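Side-chain contacts in EvdO1 (Micromonospora carbonacea, PDB 4XBZ), which probably catalyses an oxidative cyclization in orthosomycin biosynthesis, as a metal-dependent oxygenase of the phytanoyl-CoA dioxygenase family: residues A[35-38]-A[43-46]; A[81-86]-A[90-95]; A[87-90]-A[96-99]. One frame throughout, in Å; residues are numbered along the deposited sequence.

Contact 1 of 3, residues A[35-38]-A[43-46]; sequences AECD and GLLP
Cys37 and the backbone of Gly43 meet through the cysteine sulfur, which is where most of this small contact lies. From the CA of Cys37 the CB points toward residues 43-46 and carries a single further atom. With SG anti to the backbone N (chi1 165°), beside the carbonyl carbon, the sulfur is carried toward Gly43. Cys37 SG lies 3.7 Å from Gly43 O, a van der Waals approach rather than a hydrogen bond, and 4.1 Å from Leu44 CD1. A small, weakly polar cysteine suits this place, since the sulfur can rest against a carbonyl and a methyl group alike. Leu44 reaches back in the same manner: its CG is also anti to the backbone N (chi1 -180°), which brings the CD1 branch up to the sulfur. The main chains themselves stand apart, with Asp38 O 3.9 Å from Gly43 N, and no hydrogen bond links the two segments. Gly43 has a positive phi of 88°, and at its backbone angles a CB would press on the carbonyl O of Thr42, so the turn is suited to glycine. Leu45 then takes the N-cap position, its N hydrogen-bonded to ND1 of His48, and Pro46, with no amide hydrogen to offer, fits the start of helix 46-55. Strand 36-38 pairs in parallel with strand 57-61, Cys37 also packs on His48, and Leu44 lies among Val49 of helix 46-55, Leu58 of strand 57-61 and Ile130 and Gln133 of helix 125-134.

Contact 2 of 3, residues A[81-86]-A[90-95]; sequences DRAWST and EDTVWT
Trp94 meets both Ala83 and Trp84, directing the edge of its six-membered ring at the last turn of helix 66-86. Its CG is anti to the carbonyl carbon (chi1 -78°), which swings the ring from strand 92-94 toward the helix. Trp94 CZ2 stops 3.3 Å from Ala83 O. That oxygen lies at the ring edge and in the ring plane, where it faces the slightly positive aromatic C-H groups. At the pyrrole side, NE1 is hydrogen-bonded to the carbonyl O of Ser88, so the one polar atom of this buried side chain has a partner in the loop just beyond the helix. Trp84 forms the second wall. The edge of Trp94 is directed at the face of Trp84 in a T-shaped stack, the six-membered rings being 5.8 Å apart between centroids and their planes turned by 83°. A broad, flat tryptophan suits both positions: one ring supplies the edge and the other the face. In this double-stranded beta-helix protein of the phytanoyl-CoA dioxygenase family, 92-94 is the outermost strand, within this chain, of one border of the large mixed sheet, paired antiparallel with 105-109. The short segments cross at 65° with their axes 10.7 Å apart. Ala83, the closest CA to Thr92, is buried, and its CB, pointing toward the strand, touches CG2 of Thr92 at 4.3 Å; a small alanine suits a place where methyl meets methyl. Thr92 divides its branches, the methyl going to the helix while OG1 donates to Glu90 O at 3.0 Å, from above the carbonyl plane. Both tryptophans also pack on Pro105 of the neighbouring strand.

Contact 3 of 3, residues A[87-90]-A[96-99]; sequences RSME and LEPD
Arg87 and Pro98 bring the two loop segments to their nearest backbone approach, with CA atoms 5.4 Å apart. Arg87 is the first residue to leave helix 66-86, and its positive phi of 49° turns the chain away from the helix axis. Directly after it, Ser88 OG accepts from the N of Glu90 at 2.8 Å with an N-H...O angle of 153°, and serine suits the place because its short hydroxyl can fold back to the backbone. Across from this turn lies the buried ring of Pro98. Pro98 CB rests 3.6 Å from Arg87 CB, while Pro98 CG lies 3.6 Å from Met89 CG; the compact proline thus offers successive ring carbons to two side chains at once. Arg87 runs extended from CG to NE, carrying Arg87 NH1 to 3.5 Å from Pro98 O, which lies obliquely to the guanidinium. Its long aliphatic part suits packing here while the residue remains exposed. Met89 crosses the proline ring at about a right angle and bends at chi3 (60°). Met89 SD comes 3.6 Å from Pro98 CD and 3.2 Å from Glu97 OE2; the flexible, polarisable thioether can adapt to a ring and a carboxylate together. An alanine in place of Pro98 would remove CG and CD and would probably leave Met89 without the surface on which its CG and SD lie, freeing that side chain to turn. The arrangement is an ST turn following a helix end, packed against the loop that connects the antiparallel strands 92-94 and 105-109.

Along the chain contact 1 closes before contacts 2 and 3 open. The segments of contacts 2 and 3 interleave, 81-86, 87-90, 90-95 and 96-99, from the end of helix 66-86 through strand 92-94 into the following loop. Their centres are 6 Å apart, they share Glu90, and Trp94 touches both. Contact 1 lies on the far side of the chain's centre, 36 Å from contact 2 and 41 Å from contact 3, centre to centre. Strands 36-38 and 92-94 are the outermost strands of the mixed sheet within this chain, so contacts 1 and 2 lie at its opposite borders. His160 and His244, on strands of the other sheet, are with Asp162 the protein ligands of the nickel; none lies in these contacts.

Contact 1 of 3, residues A[35-38]-A[43-46]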
loop_
_atom_site.group_PDB
_atom_site.type_symbol
_atom_site.label_atom_id
_atom_site.label_comp_id
_atom_site.label_asym_id
_atom_site.label_seq_id
_atom_site.Cartn_x
_atom_site.Cartn_y
_atom_site.Cartn_z
ATOM N N ALA A 35 -12.415 2.110 -11.108
ATOM C CA ALA A 35 -13.137 2.602 -9.942
ATOM C C ALA A 35 -12.923 4.106 -9.783
ATOM O O ALA A 35 -11.893 4.648 -10.194
ATOM C CB ALA A 35 -12.698 1.862 -8.680
ATOM N N GLU A 36 -13.905 4.776 -9.194
ATOM C CA GLU A 36 -13.853 6.215 -9.032
ATOM C C GLU A 36 -14.021 6.598 -7.567
ATOM O O GLU A 36 -14.850 6.035 -6.830
ATOM C CB GLU A 36 -14.920 6.896 -9.907
ATOM C CG GLU A 36 -14.701 6.684 -11.420
ATOM C CD GLU A 36 -15.643 7.511 -12.312
ATOM O OE1 GLU A 36 -16.345 8.407 -11.794
ATOM O OE2 GLU A 36 -15.672 7.266 -13.540
ATOM N N CYS A 37 -13.206 7.551 -7.142
ATOM C CA CYS A 37 -13.263 8.046 -5.778
ATOM C C CYS A 37 -13.622 9.518 -5.771
ATOM O O CYS A 37 -12.828 10.357 -6.200
ATOM C CB CYS A 37 -11.926 7.833 -5.068
ATOM S SG CYS A 37 -11.788 8.801 -3.569
ATOM N N ASP A 38 -14.825 9.829 -5.296
ATOM C CA ASP A 38 -15.219 11.221 -5.121
ATOM C C ASP A 38 -14.627 11.696 -3.804
ATOM O O ASP A 38 -15.298 11.685 -2.767
ATOM C CB ASP A 38 -16.744 11.391 -5.132
ATOM C CG ASP A 38 -17.176 12.773 -5.643
ATOM O OD1 ASP A 38 -17.661 12.856 -6.799
ATOM O OD2 ASP A 38 -17.010 13.779 -4.903
ATOM N N GLY A 43 -14.347 10.620 0.862
ATOM C CA GLY A 43 -13.024 10.347 1.395
ATOM C C GLY A 43 -12.501 9.127 0.660
ATOM O O GLY A 43 -13.191 8.582 -0.204
ATOM N N LEU A 44 -11.290 8.694 0.970
ATOM C CA LEU A 44 -10.753 7.510 0.314
ATOM C C LEU A 44 -11.144 6.255 1.096
ATOM O O LEU A 44 -10.725 6.062 2.247
ATOM C CB LEU A 44 -9.241 7.614 0.172
ATOM C CG LEU A 44 -8.558 6.428 -0.511
ATOM C CD1 LEU A 44 -8.719 6.477 -2.032
ATOM C CD2 LEU A 44 -7.085 6.383 -0.113
ATOM N N LEU A 45 -11.952 5.411 0.460
ATOM C CA LEU A 45 -12.546 4.242 1.108
ATOM C C LEU A 45 -11.722 2.970 0.922
ATOM O O LEU A 45 -10.942 2.869 -0.014
ATOM C CB LEU A 45 -13.965 4.003 0.571
ATOM C CG LEU A 45 -14.962 5.156 0.708
ATOM C CD1 LEU A 45 -16.339 4.702 0.265
ATOM C CD2 LEU A 45 -14.986 5.707 2.127
ATOM N N PRO A 46 -11.895 1.996 1.826
ATOM C CA PRO A 46 -11.293 0.667 1.683
ATOM C C PRO A 46 -11.485 0.046 0.297
ATOM O O PRO A 46 -10.519 -0.512 -0.220
ATOM C CB PRO A 46 -12.023 -0.151 2.747
ATOM C CG PRO A 46 -12.257 0.826 3.823
ATOM C CD PRO A 46 -12.561 2.145 3.131
#

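Contact 2 of 3, residues A[81-86]-A[90-95]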
loop_
_atom_site.group_PDB
_atom_site.type_symbol
_atom_site.label_atom_id
_atom_site.label_comp_id
_atom_site.label_asym_id
_atom_site.label_seq_id
_atom_site.Cartn_x
_atom_site.Cartn_y
_atom_site.Cartn_z
ATOM N N ASP A 81 4.316 28.254 -23.012
ATOM C CA ASP A 81 4.682 29.462 -23.760
ATOM C C ASP A 81 6.200 29.676 -23.687
ATOM O O ASP A 81 6.842 30.028 -24.682
ATOM C CB ASP A 81 3.915 30.686 -23.227
ATOM C CG ASP A 81 4.167 31.951 -24.045
ATOM O OD1 ASP A 81 4.405 31.855 -25.272
ATOM O OD2 ASP A 81 4.117 33.054 -23.460
ATOM N N ARG A 82 6.770 29.413 -22.511
ATOM C CA ARG A 82 8.209 29.533 -22.305
ATOM C C ARG A 82 8.995 28.573 -23.189
ATOM O O ARG A 82 10.001 28.956 -23.791
ATOM C CB ARG A 82 8.548 29.286 -20.837
ATOM C CG ARG A 82 10.002 28.924 -20.567
ATOM C CD ARG A 82 10.218 28.665 -19.079
ATOM N NE ARG A 82 11.623 28.451 -18.757
ATOM C CZ ARG A 82 12.079 28.272 -17.523
ATOM N NH1 ARG A 82 11.238 28.287 -16.488
ATOM N NH2 ARG A 82 13.376 28.079 -17.322
ATOM N N ALA A 83 8.528 27.332 -23.281
ATOM C CA ALA A 83 9.241 26.321 -24.044
ATOM C C ALA A 83 9.330 26.705 -25.512
ATOM O O ALA A 83 10.370 26.526 -26.140
ATOM C CB ALA A 83 8.574 24.964 -23.890
ATOM N N TRP A 84 8.237 27.247 -26.044
ATOM C CA TRP A 84 8.193 27.707 -27.422
ATOM C C TRP A 84 9.087 28.916 -27.666
ATOM O O TRP A 84 9.791 28.982 -28.678
ATOM C CB TRP A 84 6.763 28.063 -27.824
ATOM C CG TRP A 84 5.875 26.900 -28.114
ATOM C CD1 TRP A 84 4.789 26.495 -27.388
ATOM C CD2 TRP A 84 5.979 25.997 -29.218
ATOM N NE1 TRP A 84 4.204 25.406 -27.978
ATOM C CE2 TRP A 84 4.916 25.074 -29.103
ATOM C CE3 TRP A 84 6.859 25.880 -30.292
ATOM C CZ2 TRP A 84 4.710 24.046 -30.028
ATOM C CZ3 TRP A 84 6.657 24.855 -31.204
ATOM C CH2 TRP A 84 5.592 23.954 -31.068
ATOM N N SER A 85 9.035 29.879 -26.752
ATOM C CA SER A 85 9.828 31.102 -26.880
ATOM C C SER A 85 11.324 30.816 -26.980
ATOM O O SER A 85 12.032 31.502 -27.709
ATOM C CB SER A 85 9.593 32.043 -25.692
ATOM O OG SER A 85 8.239 32.446 -25.600
ATOM N N THR A 86 11.792 29.805 -26.251
ATOM C CA THR A 86 13.224 29.604 -26.078
ATOM C C THR A 86 13.804 28.540 -26.990
ATOM O O THR A 86 14.972 28.616 -27.379
ATOM C CB THR A 86 13.576 29.212 -24.635
ATOM O OG1 THR A 86 13.163 27.865 -24.393
ATOM C CG2 THR A 86 12.894 30.142 -23.641
ATOM N N GLU A 90 16.735 22.248 -22.570
ATOM C CA GLU A 90 16.972 22.121 -21.149
ATOM C C GLU A 90 15.655 21.783 -20.445
ATOM O O GLU A 90 14.695 22.551 -20.522
ATOM C CB GLU A 90 17.583 23.415 -20.593
ATOM C CG GLU A 90 17.989 23.364 -19.125
ATOM C CD GLU A 90 19.493 23.145 -18.923
ATOM O OE1 GLU A 90 20.309 23.910 -19.511
ATOM O OE2 GLU A 90 19.847 22.207 -18.168
ATOM N N ASP A 91 15.617 20.625 -19.783
ATOM C CA ASP A 91 14.437 20.177 -19.040
ATOM C C ASP A 91 13.197 20.045 -19.934
ATOM O O ASP A 91 12.063 20.117 -19.451
ATOM C CB ASP A 91 14.131 21.137 -17.875
ATOM C CG ASP A 91 15.158 21.054 -16.755
ATOM O OD1 ASP A 91 16.088 20.230 -16.874
ATOM O OD2 ASP A 91 15.021 21.792 -15.746
ATOM N N THR A 92 13.403 19.844 -21.228
ATOM C CA THR A 92 12.277 19.840 -22.156
ATOM C C THR A 92 12.452 18.781 -23.230
ATOM O O THR A 92 13.459 18.760 -23.928
ATOM C CB THR A 92 12.082 21.228 -22.817
ATOM O OG1 THR A 92 11.981 22.229 -21.797
ATOM C CG2 THR A 92 10.813 21.257 -23.638
ATOM N N VAL A 93 11.469 17.891 -23.337
ATOM C CA VAL A 93 11.446 16.869 -24.382
ATOM C C VAL A 93 10.806 17.439 -25.639
ATOM O O VAL A 93 9.704 17.974 -25.582
ATOM C CB VAL A 93 10.660 15.600 -23.947
ATOM C CG1 VAL A 93 10.648 14.570 -25.060
ATOM C CG2 VAL A 93 11.252 14.997 -22.671
ATOM N N TRP A 94 11.503 17.314 -26.765
ATOM C CA TRP A 94 11.061 17.871 -28.046
ATOM C C TRP A 94 10.859 16.765 -29.076
ATOM O O TRP A 94 11.622 15.810 -29.112
ATOM C CB TRP A 94 12.084 18.892 -28.583
ATOM C CG TRP A 94 12.031 20.238 -27.919
ATOM C CD1 TRP A 94 12.540 20.569 -26.704
ATOM C CD2 TRP A 94 11.437 21.433 -28.443
ATOM N NE1 TRP A 94 12.300 21.891 -26.431
ATOM C CE2 TRP A 94 11.623 22.445 -27.483
ATOM C CE3 TRP A 94 10.769 21.744 -29.634
ATOM C CZ2 TRP A 94 11.169 23.744 -27.669
ATOM C CZ3 TRP A 94 10.319 23.028 -29.818
ATOM C CH2 TRP A 94 10.515 24.017 -28.836
ATOM N N THR A 95 9.848 16.909 -29.923
ATOM C CA THR A 95 9.550 15.912 -30.954
ATOM C C THR A 95 10.729 15.731 -31.903
ATOM O O THR A 95 11.073 14.611 -32.279
ATOM C CB THR A 95 8.292 16.296 -31.776
ATOM O OG1 THR A 95 8.379 17.672 -32.172
ATOM C CG2 THR A 95 7.053 16.107 -30.950
#

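Contact 3 of 3, residues A[87-90]-A[96-99]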
loop_
_atom_site.group_PDB
_atom_site.type_symbol
_atom_site.label_atom_id
_atom_site.label_comp_id
_atom_site.label_asym_id
_atom_site.label_seq_id
_atom_site.Cartn_x
_atom_site.Cartn_y
_atom_site.Cartn_z
ATOM N N ARG A 87 12.989 27.548 -27.323
ATOM C CA ARG A 87 13.476 26.363 -28.007
ATOM C C ARG A 87 14.706 25.834 -27.298
ATOM O O ARG A 87 15.708 25.471 -27.922
ATOM C CB ARG A 87 13.762 26.672 -29.463
ATOM C CG ARG A 87 12.559 27.256 -30.112
ATOM C CD ARG A 87 12.688 27.444 -31.590
ATOM N NE ARG A 87 11.433 28.032 -32.032
ATOM C CZ ARG A 87 10.371 27.332 -32.416
ATOM N NH1 ARG A 87 10.426 26.005 -32.480
ATOM N NH2 ARG A 87 9.263 27.970 -32.767
ATOM N N SER A 88 14.627 25.833 -25.975
ATOM C CA SER A 88 15.645 25.207 -25.156
ATOM C C SER A 88 15.372 23.726 -25.072
ATOM O O SER A 88 14.217 23.305 -25.039
ATOM C CB SER A 88 15.676 25.803 -23.752
ATOM O OG SER A 88 16.543 25.036 -22.932
ATOM N N MET A 89 16.429 22.933 -25.031
ATOM C CA MET A 89 16.269 21.508 -24.812
ATOM C C MET A 89 16.495 21.197 -23.345
ATOM O O MET A 89 16.445 20.044 -22.927
ATOM C CB MET A 89 17.222 20.714 -25.697
ATOM C CG MET A 89 16.964 20.927 -27.181
ATOM S SD MET A 89 17.531 19.540 -28.169
ATOM C CE MET A 89 16.534 18.231 -27.483
ATOM N N GLU A 90 16.735 22.248 -22.570
ATOM C CA GLU A 90 16.972 22.121 -21.149
ATOM C C GLU A 90 15.655 21.783 -20.445
ATOM O O GLU A 90 14.695 22.551 -20.522
ATOM C CB GLU A 90 17.583 23.415 -20.593
ATOM C CG GLU A 90 17.989 23.364 -19.125
ATOM C CD GLU A 90 19.493 23.145 -18.923
ATOM O OE1 GLU A 90 20.309 23.910 -19.511
ATOM O OE2 GLU A 90 19.847 22.207 -18.168
ATOM N N LEU A 96 11.328 16.851 -32.291
ATOM C CA LEU A 96 12.563 16.866 -33.061
ATOM C C LEU A 96 13.455 17.924 -32.445
ATOM O O LEU A 96 13.008 18.657 -31.569
ATOM C CB LEU A 96 12.302 17.195 -34.526
ATOM C CG LEU A 96 11.225 16.396 -35.243
ATOM C CD1 LEU A 96 10.829 17.086 -36.551
ATOM C CD2 LEU A 96 11.750 15.003 -35.492
ATOM N N GLU A 97 14.698 18.022 -32.905
ATOM C CA GLU A 97 15.559 19.127 -32.497
ATOM C C GLU A 97 14.825 20.436 -32.812
ATOM O O GLU A 97 14.260 20.580 -33.892
ATOM C CB GLU A 97 16.913 19.061 -33.210
ATOM C CG GLU A 97 18.108 19.341 -32.305
ATOM C CD GLU A 97 18.630 18.098 -31.601
ATOM O OE1 GLU A 97 18.459 16.987 -32.143
ATOM O OE2 GLU A 97 19.221 18.231 -30.506
ATOM N N PRO A 98 14.799 21.376 -31.851
ATOM C CA PRO A 98 13.993 22.606 -31.908
ATOM C C PRO A 98 14.200 23.464 -33.154
ATOM O O PRO A 98 13.287 24.205 -33.525
ATOM C CB PRO A 98 14.446 23.368 -30.665
ATOM C CG PRO A 98 14.830 22.297 -29.713
ATOM C CD PRO A 98 15.475 21.228 -30.552
ATOM N N ASP A 99 15.374 23.368 -33.777
ATOM C CA ASP A 99 15.667 24.104 -35.006
ATOM C C ASP A 99 14.971 23.517 -36.238
ATOM O O ASP A 99 15.058 24.085 -37.330
ATOM C CB ASP A 99 17.177 24.145 -35.255
ATOM C CG ASP A 99 17.797 22.762 -35.328
ATOM O OD1 ASP A 99 18.355 22.298 -34.307
ATOM O OD2 ASP A 99 17.724 22.134 -36.406
#